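Local atomic coordinates of thiamine pyrophosphokinase (Saccharomyces cerevisiae, PDB entry 1IG0), a protein that transfers a pyrophosphate group from ATP to thiamine, yielding thiamine diphosphate and AMP, and is the only yeast enzyme able to make this cofactor. Residues B[130-135]-B[167-172]; B[36-41]-B[136-141]; B[9-14]-B[243-248]; B[53-58]-B[76-81]. One frame throughout, in Å; residues are numbered along the deposited sequence.

Contact 1 (B[130-135]-B[167-172])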
loop_
_atom_site.group_PDB
_atom_site.type_symbol
_atom_site.label_atom_id
_atom_site.label_comp_id
_atom_site.label_asym_id
_atom_site.label_seq_id
_atom_site.Cartn_x
_atom_site.Cartn_y
_atom_site.Cartn_z
ATOM N N CYS B 130 -8.888 17.456 -6.271
ATOM C CA CYS B 130 -7.813 18.324 -5.814
ATOM C C CYS B 130 -6.816 18.694 -6.903
ATOM O O CYS B 130 -6.513 19.870 -7.087
ATOM C CB CYS B 130 -7.071 17.678 -4.640
ATOM S SG CYS B 130 -8.014 17.634 -3.099
ATOM N N VAL B 131 -6.298 17.703 -7.626
ATOM C CA VAL B 131 -5.326 17.991 -8.675
ATOM C C VAL B 131 -5.928 18.833 -9.799
ATOM O O VAL B 131 -5.240 19.668 -10.391
ATOM C CB VAL B 131 -4.709 16.697 -9.262
ATOM C CG1 VAL B 131 -3.852 16.008 -8.204
ATOM C CG2 VAL B 131 -5.801 15.767 -9.745
ATOM N N ASN B 132 -7.205 18.618 -10.102
ATOM C CA ASN B 132 -7.862 19.414 -11.134
ATOM C C ASN B 132 -7.896 20.854 -10.634
ATOM O O ASN B 132 -7.608 21.792 -11.377
ATOM C CB ASN B 132 -9.296 18.931 -11.380
ATOM C CG ASN B 132 -9.361 17.710 -12.279
ATOM O OD1 ASN B 132 -10.446 17.226 -12.607
ATOM N ND2 ASN B 132 -8.201 17.207 -12.686
ATOM N N LEU B 133 -8.257 21.013 -9.364
ATOM C CA LEU B 133 -8.327 22.322 -8.724
ATOM C C LEU B 133 -6.959 22.991 -8.714
ATOM O O LEU B 133 -6.830 24.169 -9.045
ATOM C CB LEU B 133 -8.824 22.173 -7.286
ATOM C CG LEU B 133 -8.667 23.395 -6.376
ATOM C CD1 LEU B 133 -9.516 24.544 -6.899
ATOM C CD2 LEU B 133 -9.078 23.027 -4.956
ATOM N N ILE B 134 -5.940 22.232 -8.325
ATOM C CA ILE B 134 -4.580 22.748 -8.261
ATOM C C ILE B 134 -4.110 23.271 -9.616
ATOM O O ILE B 134 -3.530 24.354 -9.702
ATOM C CB ILE B 134 -3.606 21.661 -7.757
ATOM C CG1 ILE B 134 -3.922 21.341 -6.293
ATOM C CG2 ILE B 134 -2.164 22.130 -7.909
ATOM C CD1 ILE B 134 -3.202 20.127 -5.751
ATOM N N SER B 135 -4.367 22.509 -10.676
ATOM C CA SER B 135 -3.959 22.931 -12.010
ATOM C C SER B 135 -4.699 24.207 -12.412
ATOM O O SER B 135 -4.103 25.130 -12.969
ATOM C CB SER B 135 -4.237 21.829 -13.033
ATOM O OG SER B 135 -3.665 22.162 -14.288
ATOM N N THR B 167 -15.157 19.953 -15.171
ATOM C CA THR B 167 -15.593 20.566 -16.422
ATOM C C THR B 167 -14.668 21.733 -16.768
ATOM O O THR B 167 -14.215 21.866 -17.906
ATOM C CB THR B 167 -17.042 21.089 -16.312
ATOM O OG1 THR B 167 -17.907 20.019 -15.912
ATOM C CG2 THR B 167 -17.512 21.645 -17.652
ATOM N N LEU B 168 -14.392 22.575 -15.776
ATOM C CA LEU B 168 -13.515 23.723 -15.971
ATOM C C LEU B 168 -12.102 23.259 -16.298
ATOM O O LEU B 168 -11.426 23.849 -17.138
ATOM C CB LEU B 168 -13.489 24.598 -14.717
ATOM C CG LEU B 168 -14.782 25.337 -14.363
ATOM C CD1 LEU B 168 -14.611 26.074 -13.042
ATOM C CD2 LEU B 168 -15.127 26.313 -15.476
ATOM N N TYR B 169 -11.657 22.204 -15.622
ATOM C CA TYR B 169 -10.326 21.649 -15.847
ATOM C C TYR B 169 -10.196 21.136 -17.281
ATOM O O TYR B 169 -9.222 21.435 -17.975
ATOM C CB TYR B 169 -10.068 20.496 -14.871
ATOM C CG TYR B 169 -8.787 19.739 -15.138
ATOM C CD1 TYR B 169 -7.552 20.240 -14.721
ATOM C CD2 TYR B 169 -8.807 18.529 -15.832
ATOM C CE1 TYR B 169 -6.371 19.554 -14.989
ATOM C CE2 TYR B 169 -7.635 17.838 -16.107
ATOM C CZ TYR B 169 -6.423 18.353 -15.683
ATOM O OH TYR B 169 -5.266 17.661 -15.954
ATOM N N ASN B 170 -11.179 20.354 -17.716
ATOM C CA ASN B 170 -11.176 19.797 -19.064
ATOM C C ASN B 170 -11.124 20.894 -20.123
ATOM O O ASN B 170 -10.372 20.798 -21.095
ATOM C CB ASN B 170 -12.421 18.928 -19.278
ATOM C CG ASN B 170 -12.310 17.569 -18.608
ATOM O OD1 ASN B 170 -13.301 16.853 -18.455
ATOM N ND2 ASN B 170 -11.097 17.203 -18.212
ATOM N N THR B 171 -11.924 21.937 -19.928
ATOM C CA THR B 171 -11.969 23.047 -20.870
ATOM C C THR B 171 -10.611 23.732 -20.950
ATOM O O THR B 171 -10.112 24.004 -22.040
ATOM C CB THR B 171 -13.035 24.084 -20.464
ATOM O OG1 THR B 171 -14.330 23.470 -20.496
ATOM C CG2 THR B 171 -13.016 25.277 -21.419
ATOM N N MET B 172 -10.017 24.006 -19.793
ATOM C CA MET B 172 -8.708 24.650 -19.743
ATOM C C MET B 172 -7.655 23.811 -20.458
ATOM O O MET B 172 -6.896 24.318 -21.287
ATOM C CB MET B 172 -8.271 24.859 -18.291
ATOM C CG MET B 172 -6.804 25.258 -18.139
ATOM S SD MET B 172 -6.221 25.198 -16.433
ATOM C CE MET B 172 -6.098 23.417 -16.199
#

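Contact 2 (B[36-41]-B[136-141])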
loop_
_atom_site.group_PDB
_atom_site.type_symbol
_atom_site.label_atom_id
_atom_site.label_comp_id
_atom_site.label_asym_id
_atom_site.label_seq_id
_atom_site.Cartn_x
_atom_site.Cartn_y
_atom_site.Cartn_z
ATOM N N ASP B 36 12.050 28.241 -9.488
ATOM C CA ASP B 36 11.308 28.611 -10.694
ATOM C C ASP B 36 9.980 27.883 -10.916
ATOM O O ASP B 36 9.208 28.262 -11.796
ATOM C CB ASP B 36 12.192 28.401 -11.927
ATOM C CG ASP B 36 11.709 29.181 -13.142
ATOM O OD1 ASP B 36 10.507 29.517 -13.209
ATOM O OD2 ASP B 36 12.534 29.448 -14.043
ATOM N N GLU B 37 9.696 26.851 -10.130
ATOM C CA GLU B 37 8.456 26.106 -10.328
ATOM C C GLU B 37 7.390 26.381 -9.275
ATOM O O GLU B 37 7.685 26.881 -8.190
ATOM C CB GLU B 37 8.763 24.609 -10.365
ATOM C CG GLU B 37 9.106 24.005 -9.012
ATOM C CD GLU B 37 9.775 22.649 -9.135
ATOM O OE1 GLU B 37 9.601 21.996 -10.184
ATOM O OE2 GLU B 37 10.466 22.233 -8.182
ATOM N N ASN B 38 6.143 26.062 -9.608
ATOM C CA ASN B 38 5.045 26.240 -8.668
ATOM C C ASN B 38 5.105 25.063 -7.707
ATOM O O ASN B 38 5.734 24.049 -8.005
ATOM C CB ASN B 38 3.693 26.257 -9.389
ATOM C CG ASN B 38 3.405 27.587 -10.056
ATOM O OD1 ASN B 38 3.586 28.645 -9.451
ATOM N ND2 ASN B 38 2.939 27.544 -11.299
ATOM N N SER B 39 4.455 25.192 -6.556
ATOM C CA SER B 39 4.473 24.120 -5.572
ATOM C C SER B 39 3.181 24.040 -4.777
ATOM O O SER B 39 2.482 25.037 -4.595
ATOM C CB SER B 39 5.653 24.308 -4.619
ATOM O OG SER B 39 5.578 25.558 -3.961
ATOM N N THR B 40 2.877 22.840 -4.299
ATOM C CA THR B 40 1.669 22.620 -3.525
ATOM C C THR B 40 1.849 21.496 -2.520
ATOM O O THR B 40 2.495 20.486 -2.803
ATOM C CB THR B 40 0.470 22.244 -4.434
ATOM O OG1 THR B 40 0.220 23.303 -5.365
ATOM C CG2 THR B 40 -0.784 22.000 -3.599
ATOM N N LEU B 41 1.282 21.693 -1.337
ATOM C CA LEU B 41 1.311 20.682 -0.293
ATOM C C LEU B 41 -0.125 20.180 -0.226
ATOM O O LEU B 41 -1.033 20.926 0.142
ATOM C CB LEU B 41 1.709 21.284 1.054
ATOM C CG LEU B 41 1.612 20.328 2.249
ATOM C CD1 LEU B 41 2.553 19.143 2.044
ATOM C CD2 LEU B 41 1.955 21.075 3.534
ATOM N N LEU B 136 -5.998 24.256 -12.135
ATOM C CA LEU B 136 -6.793 25.436 -12.458
ATOM C C LEU B 136 -6.241 26.653 -11.720
ATOM O O LEU B 136 -6.101 27.734 -12.294
ATOM C CB LEU B 136 -8.257 25.213 -12.066
ATOM C CG LEU B 136 -9.099 24.336 -12.998
ATOM C CD1 LEU B 136 -10.453 24.055 -12.356
ATOM C CD2 LEU B 136 -9.268 25.040 -14.345
ATOM N N HIS B 137 -5.927 26.469 -10.444
ATOM C CA HIS B 137 -5.391 27.552 -9.627
ATOM C C HIS B 137 -4.158 28.192 -10.259
ATOM O O HIS B 137 -4.054 29.416 -10.341
ATOM C CB HIS B 137 -5.012 27.034 -8.237
ATOM C CG HIS B 137 -4.301 28.046 -7.393
ATOM N ND1 HIS B 137 -4.966 29.003 -6.658
ATOM C CD2 HIS B 137 -2.980 28.280 -7.207
ATOM C CE1 HIS B 137 -4.085 29.785 -6.059
ATOM N NE2 HIS B 137 -2.874 29.367 -6.377
ATOM N N PHE B 138 -3.223 27.358 -10.701
ATOM C CA PHE B 138 -1.987 27.850 -11.295
ATOM C C PHE B 138 -2.023 28.137 -12.792
ATOM O O PHE B 138 -1.300 29.011 -13.268
ATOM C CB PHE B 138 -0.846 26.861 -11.031
ATOM C CG PHE B 138 -0.353 26.860 -9.614
ATOM C CD1 PHE B 138 -0.461 25.718 -8.827
ATOM C CD2 PHE B 138 0.226 28.000 -9.066
ATOM C CE1 PHE B 138 0.002 25.712 -7.513
ATOM C CE2 PHE B 138 0.693 28.006 -7.755
ATOM C CZ PHE B 138 0.581 26.859 -6.976
ATOM N N ASN B 139 -2.861 27.421 -13.534
ATOM C CA ASN B 139 -2.879 27.598 -14.981
ATOM C C ASN B 139 -4.091 28.248 -15.639
ATOM O O ASN B 139 -4.105 28.428 -16.857
ATOM C CB ASN B 139 -2.595 26.246 -15.641
ATOM C CG ASN B 139 -1.360 25.570 -15.065
ATOM O OD1 ASN B 139 -0.297 26.182 -14.971
ATOM N ND2 ASN B 139 -1.495 24.303 -14.681
ATOM N N SER B 140 -5.103 28.603 -14.856
ATOM C CA SER B 140 -6.285 29.244 -15.419
ATOM C C SER B 140 -6.565 30.592 -14.762
ATOM O O SER B 140 -7.207 30.657 -13.713
ATOM C CB SER B 140 -7.513 28.344 -15.266
ATOM O OG SER B 140 -8.684 29.021 -15.698
ATOM N N PRO B 141 -6.076 31.687 -15.367
ATOM C CA PRO B 141 -6.309 33.017 -14.797
ATOM C C PRO B 141 -7.805 33.304 -14.649
ATOM O O PRO B 141 -8.225 34.044 -13.757
ATOM C CB PRO B 141 -5.638 33.941 -15.810
ATOM C CG PRO B 141 -4.509 33.109 -16.318
ATOM C CD PRO B 141 -5.181 31.771 -16.533
HETATM O O HOH W 1 1.682 25.562 -13.197
#

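Contact 3 (B[9-14]-B[243-248])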
loop_
_atom_site.group_PDB
_atom_site.type_symbol
_atom_site.label_atom_id
_atom_site.label_comp_id
_atom_site.label_asym_id
_atom_site.label_seq_id
_atom_site.Cartn_x
_atom_site.Cartn_y
_atom_site.Cartn_z
ATOM N N PRO B 9 29.525 -4.089 -3.009
ATOM C CA PRO B 9 30.028 -3.846 -1.658
ATOM C C PRO B 9 29.172 -2.662 -1.198
ATOM O O PRO B 9 28.393 -2.127 -1.989
ATOM C CB PRO B 9 31.493 -3.479 -1.892
ATOM C CG PRO B 9 31.494 -2.908 -3.285
ATOM C CD PRO B 9 30.569 -3.841 -4.018
ATOM N N GLU B 10 29.315 -2.229 0.047
ATOM C CA GLU B 10 28.480 -1.141 0.548
ATOM C C GLU B 10 28.587 0.212 -0.161
ATOM O O GLU B 10 27.635 0.996 -0.143
ATOM C CB GLU B 10 28.719 -0.959 2.045
ATOM C CG GLU B 10 27.451 -0.671 2.825
ATOM C CD GLU B 10 26.330 -1.645 2.493
ATOM O OE1 GLU B 10 26.559 -2.873 2.528
ATOM O OE2 GLU B 10 25.212 -1.179 2.198
ATOM N N ARG B 11 29.726 0.495 -0.784
ATOM C CA ARG B 11 29.898 1.766 -1.484
ATOM C C ARG B 11 30.704 1.656 -2.776
ATOM O O ARG B 11 31.812 1.118 -2.786
ATOM C CB ARG B 11 30.564 2.793 -0.560
ATOM C CG ARG B 11 29.681 3.315 0.571
ATOM C CD ARG B 11 28.665 4.330 0.061
ATOM N NE ARG B 11 27.843 4.884 1.135
ATOM C CZ ARG B 11 26.888 4.215 1.773
ATOM N NH1 ARG B 11 26.619 2.957 1.449
ATOM N NH2 ARG B 11 26.203 4.803 2.745
ATOM N N ILE B 12 30.141 2.175 -3.863
ATOM C CA ILE B 12 30.809 2.158 -5.161
ATOM C C ILE B 12 30.568 3.489 -5.863
ATOM O O ILE B 12 29.830 4.347 -5.370
ATOM C CB ILE B 12 30.252 1.054 -6.097
ATOM C CG1 ILE B 12 28.818 1.405 -6.517
ATOM C CG2 ILE B 12 30.281 -0.297 -5.398
ATOM C CD1 ILE B 12 28.255 0.517 -7.619
ATOM N N LYS B 13 31.203 3.651 -7.017
ATOM C CA LYS B 13 31.041 4.837 -7.843
ATOM C C LYS B 13 30.582 4.303 -9.192
ATOM O O LYS B 13 31.172 3.374 -9.738
ATOM C CB LYS B 13 32.366 5.582 -8.026
ATOM C CG LYS B 13 32.762 6.509 -6.881
ATOM C CD LYS B 13 34.008 7.311 -7.263
ATOM C CE LYS B 13 34.340 8.394 -6.245
ATOM N NZ LYS B 13 34.602 7.838 -4.892
ATOM N N ILE B 14 29.515 4.876 -9.718
ATOM C CA ILE B 14 29.013 4.437 -10.997
ATOM C C ILE B 14 29.621 5.355 -12.019
ATOM O O ILE B 14 30.236 6.373 -11.683
ATOM C CB ILE B 14 27.472 4.517 -11.079
ATOM C CG1 ILE B 14 26.991 5.983 -11.138
ATOM C CG2 ILE B 14 26.867 3.835 -9.868
ATOM C CD1 ILE B 14 25.491 6.130 -11.225
ATOM N N PHE B 243 23.483 13.591 3.449
ATOM C CA PHE B 243 22.026 13.523 3.479
ATOM C C PHE B 243 21.570 12.072 3.381
ATOM O O PHE B 243 20.723 11.619 4.153
ATOM C CB PHE B 243 21.436 14.321 2.311
ATOM C CG PHE B 243 19.956 14.106 2.104
ATOM C CD1 PHE B 243 19.035 14.539 3.052
ATOM C CD2 PHE B 243 19.486 13.471 0.957
ATOM C CE1 PHE B 243 17.665 14.346 2.862
ATOM C CE2 PHE B 243 18.115 13.273 0.757
ATOM C CZ PHE B 243 17.205 13.713 1.714
ATOM N N ARG B 244 22.142 11.344 2.428
ATOM C CA ARG B 244 21.782 9.950 2.217
ATOM C C ARG B 244 22.098 9.091 3.443
ATOM O O ARG B 244 21.296 8.245 3.836
ATOM C CB ARG B 244 22.504 9.411 0.972
ATOM C CG ARG B 244 23.808 8.671 1.235
ATOM C CD ARG B 244 23.594 7.164 1.178
ATOM N NE ARG B 244 22.589 6.719 2.136
ATOM C CZ ARG B 244 22.085 5.492 2.183
ATOM N NH1 ARG B 244 22.490 4.569 1.320
ATOM N NH2 ARG B 244 21.171 5.187 3.092
ATOM N N ASN B 245 23.258 9.317 4.055
ATOM C CA ASN B 245 23.656 8.548 5.231
ATOM C C ASN B 245 22.826 8.861 6.470
ATOM O O ASN B 245 22.570 7.981 7.292
ATOM C CB ASN B 245 25.135 8.788 5.553
ATOM C CG ASN B 245 26.062 8.189 4.518
ATOM O OD1 ASN B 245 25.923 7.024 4.147
ATOM N ND2 ASN B 245 27.026 8.978 4.055
ATOM N N THR B 246 22.402 10.112 6.599
ATOM C CA THR B 246 21.630 10.537 7.759
ATOM C C THR B 246 20.123 10.325 7.665
ATOM O O THR B 246 19.491 9.959 8.655
ATOM C CB THR B 246 21.878 12.034 8.066
ATOM O OG1 THR B 246 23.284 12.270 8.192
ATOM C CG2 THR B 246 21.187 12.441 9.364
ATOM N N CYS B 247 19.551 10.534 6.483
ATOM C CA CYS B 247 18.102 10.419 6.327
ATOM C C CYS B 247 17.553 9.313 5.433
ATOM O O CYS B 247 16.339 9.126 5.379
ATOM C CB CYS B 247 17.549 11.754 5.822
ATOM S SG CYS B 247 18.264 13.211 6.613
ATOM N N ILE B 248 18.412 8.577 4.738
ATOM C CA ILE B 248 17.915 7.538 3.839
ATOM C C ILE B 248 18.200 6.107 4.272
ATOM O O ILE B 248 19.293 5.788 4.740
ATOM C CB ILE B 248 18.471 7.742 2.409
ATOM C CG1 ILE B 248 18.157 9.163 1.932
ATOM C CG2 ILE B 248 17.860 6.723 1.451
ATOM C CD1 ILE B 248 16.674 9.516 1.952
#

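Contact 4 (B[53-58]-B[76-81])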
loop_
_atom_site.group_PDB
_atom_site.type_symbol
_atom_site.label_atom_id
_atom_site.label_comp_id
_atom_site.label_asym_id
_atom_site.label_seq_id
_atom_site.Cartn_x
_atom_site.Cartn_y
_atom_site.Cartn_z
ATOM N N PRO B 53 8.184 20.007 13.623
ATOM C CA PRO B 53 9.258 20.810 13.034
ATOM C C PRO B 53 9.337 20.613 11.520
ATOM O O PRO B 53 9.536 21.565 10.764
ATOM C CB PRO B 53 10.499 20.292 13.751
ATOM C CG PRO B 53 9.967 19.919 15.099
ATOM C CD PRO B 53 8.694 19.193 14.740
ATOM N N LEU B 54 9.178 19.367 11.087
ATOM C CA LEU B 54 9.226 19.040 9.668
ATOM C C LEU B 54 8.014 19.628 8.950
ATOM O O LEU B 54 8.139 20.200 7.867
ATOM C CB LEU B 54 9.253 17.522 9.474
ATOM C CG LEU B 54 9.399 17.043 8.026
ATOM C CD1 LEU B 54 10.705 17.566 7.445
ATOM C CD2 LEU B 54 9.366 15.525 7.981
ATOM N N PHE B 55 6.841 19.482 9.560
ATOM C CA PHE B 55 5.607 20.002 8.984
ATOM C C PHE B 55 5.738 21.496 8.704
ATOM O O PHE B 55 5.425 21.964 7.610
ATOM C CB PHE B 55 4.436 19.766 9.941
ATOM C CG PHE B 55 3.117 20.262 9.418
ATOM C CD1 PHE B 55 2.409 19.532 8.471
ATOM C CD2 PHE B 55 2.596 21.475 9.856
ATOM C CE1 PHE B 55 1.197 20.000 7.965
ATOM C CE2 PHE B 55 1.386 21.953 9.357
ATOM C CZ PHE B 55 0.685 21.213 8.410
ATOM N N TYR B 56 6.201 22.238 9.705
ATOM C CA TYR B 56 6.380 23.681 9.587
ATOM C C TYR B 56 7.263 24.025 8.394
ATOM O O TYR B 56 6.986 24.967 7.651
ATOM C CB TYR B 56 7.033 24.236 10.857
ATOM C CG TYR B 56 6.287 23.947 12.141
ATOM C CD1 TYR B 56 6.967 23.879 13.358
ATOM C CD2 TYR B 56 4.905 23.754 12.149
ATOM C CE1 TYR B 56 6.293 23.623 14.550
ATOM C CE2 TYR B 56 4.220 23.500 13.337
ATOM C CZ TYR B 56 4.920 23.435 14.533
ATOM O OH TYR B 56 4.256 23.178 15.710
ATOM N N LYS B 57 8.334 23.256 8.226
ATOM C CA LYS B 57 9.282 23.476 7.141
ATOM C C LYS B 57 8.696 23.174 5.767
ATOM O O LYS B 57 8.823 23.974 4.839
ATOM C CB LYS B 57 10.534 22.624 7.362
ATOM C CG LYS B 57 11.635 22.873 6.345
ATOM C CD LYS B 57 12.040 24.339 6.338
ATOM C CE LYS B 57 13.167 24.602 5.356
ATOM N NZ LYS B 57 13.553 26.040 5.340
ATOM N N ILE B 58 8.066 22.013 5.634
ATOM C CA ILE B 58 7.463 21.616 4.369
ATOM C C ILE B 58 6.349 22.585 3.985
ATOM O O ILE B 58 6.128 22.861 2.807
ATOM C CB ILE B 58 6.901 20.182 4.457
ATOM C CG1 ILE B 58 8.063 19.187 4.540
ATOM C CG2 ILE B 58 6.012 19.890 3.259
ATOM C CD1 ILE B 58 7.635 17.758 4.762
ATOM N N TYR B 76 -7.116 20.414 11.282
ATOM C CA TYR B 76 -7.701 21.103 12.426
ATOM C C TYR B 76 -7.274 20.446 13.737
ATOM O O TYR B 76 -6.819 21.121 14.661
ATOM C CB TYR B 76 -9.227 21.083 12.317
ATOM C CG TYR B 76 -9.941 21.856 13.405
ATOM C CD1 TYR B 76 -10.003 23.250 13.374
ATOM C CD2 TYR B 76 -10.557 21.192 14.466
ATOM C CE1 TYR B 76 -10.665 23.963 14.372
ATOM C CE2 TYR B 76 -11.218 21.895 15.468
ATOM C CZ TYR B 76 -11.268 23.277 15.414
ATOM O OH TYR B 76 -11.924 23.971 16.404
ATOM N N ASP B 77 -7.428 19.127 13.814
ATOM C CA ASP B 77 -7.061 18.388 15.019
ATOM C C ASP B 77 -5.549 18.303 15.197
ATOM O O ASP B 77 -5.040 18.408 16.314
ATOM C CB ASP B 77 -7.644 16.972 14.981
ATOM C CG ASP B 77 -9.160 16.964 14.958
ATOM O OD1 ASP B 77 -9.772 17.821 15.632
ATOM O OD2 ASP B 77 -9.740 16.092 14.278
ATOM N N TYR B 78 -4.833 18.106 14.096
ATOM C CA TYR B 78 -3.379 18.009 14.144
ATOM C C TYR B 78 -2.798 19.169 14.943
ATOM O O TYR B 78 -1.814 19.009 15.665
ATOM C CB TYR B 78 -2.799 18.020 12.729
ATOM C CG TYR B 78 -1.287 17.975 12.680
ATOM C CD1 TYR B 78 -0.584 16.889 13.201
ATOM C CD2 TYR B 78 -0.556 19.017 12.106
ATOM C CE1 TYR B 78 0.810 16.840 13.153
ATOM C CE2 TYR B 78 0.838 18.977 12.051
ATOM C CZ TYR B 78 1.513 17.886 12.576
ATOM O OH TYR B 78 2.889 17.843 12.522
ATOM N N LEU B 79 -3.418 20.336 14.818
ATOM C CA LEU B 79 -2.951 21.522 15.523
ATOM C C LEU B 79 -3.859 21.870 16.698
ATOM O O LEU B 79 -4.078 23.041 17.006
ATOM C CB LEU B 79 -2.856 22.694 14.542
ATOM C CG LEU B 79 -1.954 22.403 13.333
ATOM C CD1 LEU B 79 -1.887 23.612 12.416
ATOM C CD2 LEU B 79 -0.562 22.031 13.817
ATOM N N ASP B 80 -4.372 20.831 17.351
ATOM C CA ASP B 80 -5.260 20.968 18.503
ATOM C C ASP B 80 -4.830 22.027 19.501
ATOM O O ASP B 80 -5.640 22.807 19.999
ATOM C CB ASP B 80 -5.331 19.658 19.295
ATOM C CG ASP B 80 -6.320 18.672 18.730
ATOM O OD1 ASP B 80 -7.452 19.084 18.405
ATOM O OD2 ASP B 80 -5.971 17.476 18.633
ATOM N N ASP B 81 -3.539 22.040 19.784
ATOM C CA ASP B 81 -2.985 22.910 20.807
ATOM C C ASP B 81 -2.892 24.449 20.610
ATOM O O ASP B 81 -3.730 25.204 21.134
ATOM C CB ASP B 81 -1.643 22.297 21.228
ATOM C CG ASP B 81 -1.772 20.831 21.520
ATOM O OD1 ASP B 81 -2.870 20.446 22.006
ATOM O OD2 ASP B 81 -0.792 20.090 21.276
#

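Contact 1 (B[130-135]-B[167-172])
Asn-132 lays its side-chain amide flat over one face of the Tyr-169 ring. The two planes are only 9° apart, and ND2 of Asn-132 sits 3.3 Å above the ring plane, over its centre. CG of Asn-132 follows 3.6 Å from CG of Tyr-169, so the whole amide, not one atom of it, does the touching. Ser-135, one turn further along its helix, meets the same ring at the edge: its CB lies in the ring plane, 3.7 Å from CE1 of Tyr-169. The third touch belongs to Met-172, whose chain bends at its last torsion (chi3 74°) and brings CE to 3.3 Å from OG of Ser-135. Behind this shell, OD1 of Asn-132 is hydrogen-bonded to His-166, which fixes the rotation of the amide above the ring. OG of Ser-135, also on a buried residue, bonds to Tyr-215 and Asn-139, while Ala-213 and Tyr-215 touch Tyr-169. The helix segments 130-135 and 167-172 cross at 51° with their axes 9.3 Å apart; Cys-130 and Ile-134 rest on strand 64-68 of the central sheet. Between 130-135 and 167-172 themselves the contact is thus amide-aromatic stacking and van der Waals touch, while the bond from Asn-132 to His-166 ties the same two helices one residue earlier, seating an outer helix on one that packs against the sheet's parallel strands.

Contact 2 (B[36-41]-B[136-141])
Asn-38 and Phe-138 each turn CG away from their own carbonyl carbon and beside their backbone N (chi1 -78° and -73°), and these torsions bring the amide of one over the ring of the other. The setting is the alpha-beta-alpha fold: strand 38-43 belongs to the parallel part of the central sheet, and Phe-138 comes from the last turn of helix 126-139, which packs on one side of that sheet. A CH-pi contact places CB of Asn-38 3.8 Å from the ring centroid of Phe-138, nearly on the ring normal. The amide continues across the same face, its plane tilted 20° to the ring, with CG of Asn-38 3.4 Å from CD2 of Phe-138. CD2 of His-137, the preceding helix residue, covers the opposite face. At the rim, in the ring plane, OG1 of Thr-40 approaches CE1 of Phe-138 to 3.2 Å; this hydroxyl also makes a weak hydrogen bond to O of Ser-39. Leu-64 and Ile-184, on the flanking strands, touch the ring as well. Were Phe-138 cut back to an alanine, the Asn-38 amide would probably lose its stacking surface and a gap would open between helix and strand. Beside the ring a water links the two segments, accepting from ND2 of Asn-38 at 3.0 Å and donating to OD1 of Asn-139 at 2.7 Å.

Contact 3 (B[9-14]-B[243-248])
Arg-244, in helix 241-247, brings its folded side chain up to Arg-11, and the two guanidinium groups come close, NH1 of Arg-244 being 4.0 Å from NH2 of Arg-11. The one hydrogen bond between the segments comes from the next residue, Asn-245. Its OD1 accepts from NH2 of Arg-11 at 2.6 Å, bent at the hydrogen (141°), with guanidinium and amide nearly coplanar and only 5° apart. Arg-11 is steadied from its own side, since its NH1 donates to O of Glu-10 at 2.7 Å. Further on, Cys-247 packs against helix 312-315, and Ile-248 starts strand 248-254; O of Ile-248 receives a weak bond from NH2 of Arg-244, in that guanidinium's plane. The contact is a light, surface link between the loop after strand 4-7 and the helix. Glu-10 is engaged in salt bridges with Arg-289 and Lys-269, and with its OE2 6.4 Å from NH1 of Arg-244 its charge may only modestly offset the neighbouring guanidinium groups; Asp-293 also touches the Arg-11 side chain. The bond that joins loop to helix ends on a neutral amide oxygen.

Contact 4 (B[53-58]-B[76-81])
Phe-55, on helix 52-61, and Tyr-78, in the last turn of helix 71-78, have the nearest CA atoms of the two segments, yet these are 10.6 Å apart, so the gap is bridged by side chains alone. Both residues hold CG anti to the backbone N (chi1 -180° and 178°), and the two side chains reach toward one another and overlap alongside. The result is a T-shaped pair in which the edge of Tyr-78 points at the face of Phe-55, ring centroids 5.0 Å apart and planes at 66°. The atom doing the touching is CE2 of Tyr-78, 3.7 Å above the Phe-55 plane and over its centre. The phenol reaches past the ring, OH of Tyr-78 coming to 3.6 Å from CB of Phe-55. That hydroxyl is hydrogen-bonded to O of Ile-50, and Arg-52 makes a cation-pi contact with the Tyr-78 ring; both partners lie just before 53-58 and probably set the ring's position. Loss of the Phe-55 ring, as with a valine here, is likely to open a gap against the CE2 edge of Tyr-78, whose ring would then depend on Ile-50 and Arg-52 for its place. Between the two helices the chain runs through strand 64-68, the parallel neighbour of 38-43: helix 52-61 is thus the crossover of a beta-alpha-beta unit, and the T-shaped pair joins it to the next helix of the alpha-beta-alpha fold.

In the fold
From the N terminus, contact 3 opens first, at 9-14, and closes last, at 243-248; its long loop encloses the other three and ties the N-terminal loop to helix 241-247. Contact 2 opens at 36-41 and closes at 136-141, joining the central sheet to helix 126-139. Nested within it, contact 4 closes a short loop from 53-58 to 76-81, tying helix 52-61 to the end of helix 71-78. Contact 1 opens at 130-135, before contact 2 has closed, so these two cross; it closes at 167-172, tying helix 126-139 to helix 164-175. Contacts 1 and 2 touch, Met-172 against Leu-136; Leu-41 meets Ile-58, linking contacts 2 and 4. Contact 3 stands apart, its centre about 40 Å from that of contact 1.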